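Local coordinates for cellulase CEL9M (Clostridium cellulolyticum, PDB 1IA6), which probably cleaves internal beta-1,4-glucosidic bonds of cellulose and related beta-glucans as a family 9 glycoside hydrolase, at residues H4-A9 and Y339-N344. Sequence-based numbering, arbitrary orientation.
Sequences HDYSTA and YILGDN. With NI (nickel (II) ion), chain D.
His4 NE2 and Asp343 OD2 meet at a nickel ion, which lies 2.1 Å from the imidazole nitrogen and 2.0 Å from the carboxylate oxygen. A water and the backbone N and O of Ala1 complete five ligands, so the chain terminus itself is chelated. The two side chains approach from opposite directions, yet NE2 and OD2 take neighbouring positions on the nickel; ring and carboxylate planes are turned 62° apart. Asp343 binds through OD2; its OD1 lies instead at the edge of the imidazole, in the ring plane, 3.1 Å from His4 CE1. With CG beside the backbone N of His4 (chi1 -72°), the imidazole is directed to the metal. His4 CB rests over one face of the Tyr6 ring, toward its rim.

Away from the metal the contact between the segments is apolar. Leu341 CD1 packs obliquely against the Tyr6 ring, 3.5 Å from CE1, while its other branch, CD2, lies 3.8 Å from Ala9 CB. The hydroxyl of Tyr6 hydrogen-bonds Asp338, a polar link between helix 6-15 and helix 327-341. Gly342, with positive phi, forms a Schellman motif after the latter helix. At the other helix's start, Asp5 is the N-cap, its OD1 accepting from Thr8 N at 3.1 Å. Nickel thus crosslinks the N-terminal segment to the exit of a late helix, away from the predicted active site, and probably offsets the carboxylate's charge.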
# COMPACT_ATOMS: atom_id res chain seq x y z
N HIS A 4 9.32 23.19 -0.06
CA HIS A 4 8.13 22.40 0.27
C HIS A 4 8.26 21.77 1.64
O HIS A 4 9.36 21.44 2.09
CB HIS A 4 7.92 21.31 -0.79
CG HIS A 4 7.45 21.84 -2.11
ND1 HIS A 4 6.14 22.18 -2.35
CD2 HIS A 4 8.13 22.11 -3.25
CE1 HIS A 4 6.03 22.64 -3.58
NE2 HIS A 4 7.22 22.61 -4.15
N ASP A 5 7.13 21.59 2.32
CA ASP A 5 7.12 20.99 3.65
C ASP A 5 6.85 19.49 3.54
O ASP A 5 5.72 19.04 3.73
CB ASP A 5 6.05 21.65 4.52
CG ASP A 5 6.11 21.21 5.97
OD1 ASP A 5 6.98 20.38 6.32
OD2 ASP A 5 5.29 21.70 6.78
N TYR A 6 7.89 18.72 3.24
CA TYR A 6 7.76 17.27 3.10
C TYR A 6 7.51 16.60 4.45
O TYR A 6 6.89 15.54 4.51
CB TYR A 6 9.03 16.68 2.48
CG TYR A 6 9.37 17.24 1.12
CD1 TYR A 6 8.52 17.06 0.03
CD2 TYR A 6 10.55 17.96 0.93
CE1 TYR A 6 8.84 17.59 -1.22
CE2 TYR A 6 10.87 18.49 -0.32
CZ TYR A 6 10.01 18.31 -1.38
OH TYR A 6 10.33 18.85 -2.61
N SER A 7 8.00 17.22 5.52
CA SER A 7 7.84 16.68 6.86
C SER A 7 6.38 16.58 7.28
O SER A 7 5.93 15.54 7.77
CB SER A 7 8.59 17.57 7.86
OG SER A 7 8.47 17.07 9.18
N THR A 8 5.63 17.67 7.09
CA THR A 8 4.22 17.69 7.45
C THR A 8 3.41 16.76 6.56
O THR A 8 2.48 16.10 7.01
CB THR A 8 3.65 19.12 7.36
OG1 THR A 8 4.33 19.97 8.29
CG2 THR A 8 2.16 19.13 7.68
N ALA A 9 3.78 16.70 5.28
CA ALA A 9 3.07 15.82 4.35
C ALA A 9 3.26 14.37 4.79
O ALA A 9 2.33 13.57 4.75
CB ALA A 9 3.60 16.01 2.93
N TYR A 339 4.45 18.03 -7.52
CA TYR A 339 3.19 18.19 -8.25
C TYR A 339 2.05 17.80 -7.31
O TYR A 339 1.04 18.51 -7.21
CB TYR A 339 3.19 17.30 -9.50
CG TYR A 339 1.95 17.42 -10.35
CD1 TYR A 339 0.74 16.83 -9.96
CD2 TYR A 339 1.97 18.13 -11.56
CE1 TYR A 339 -0.40 16.94 -10.75
CE2 TYR A 339 0.83 18.24 -12.35
CZ TYR A 339 -0.35 17.65 -11.94
OH TYR A 339 -1.48 17.75 -12.72
N ILE A 340 2.21 16.68 -6.62
CA ILE A 340 1.21 16.19 -5.68
C ILE A 340 0.96 17.19 -4.55
O ILE A 340 -0.17 17.39 -4.12
CB ILE A 340 1.66 14.82 -5.09
CG1 ILE A 340 1.58 13.75 -6.18
CG2 ILE A 340 0.79 14.45 -3.89
CD1 ILE A 340 2.21 12.43 -5.80
N LEU A 341 2.03 17.82 -4.07
CA LEU A 341 1.94 18.78 -2.98
C LEU A 341 1.35 20.14 -3.35
O LEU A 341 1.03 20.93 -2.46
CB LEU A 341 3.32 18.97 -2.34
CG LEU A 341 3.92 17.72 -1.70
CD1 LEU A 341 5.32 18.02 -1.17
CD2 LEU A 341 3.02 17.23 -0.58
N GLY A 342 1.21 20.43 -4.64
CA GLY A 342 0.63 21.71 -5.01
C GLY A 342 1.19 22.41 -6.24
O GLY A 342 0.60 23.37 -6.72
N ASP A 343 2.33 21.94 -6.74
CA ASP A 343 2.95 22.54 -7.91
C ASP A 343 2.30 22.00 -9.18
O ASP A 343 2.91 21.23 -9.91
CB ASP A 343 4.44 22.20 -7.95
CG ASP A 343 5.27 23.10 -7.07
OD1 ASP A 343 4.70 23.75 -6.16
OD2 ASP A 343 6.50 23.14 -7.28
N ASN A 344 1.07 22.42 -9.44
CA ASN A 344 0.35 21.95 -10.62
C ASN A 344 -0.59 23.02 -11.16
O ASN A 344 -0.89 24.00 -10.48
CB ASN A 344 -0.44 20.68 -10.26
CG ASN A 344 -1.36 20.89 -9.06
OD1 ASN A 344 -2.29 21.68 -9.12
ND2 ASN A 344 -1.07 20.19 -7.97
NI NI D . 7.77 23.71 -5.86
O HOH W 1 9.46 22.78 -6.71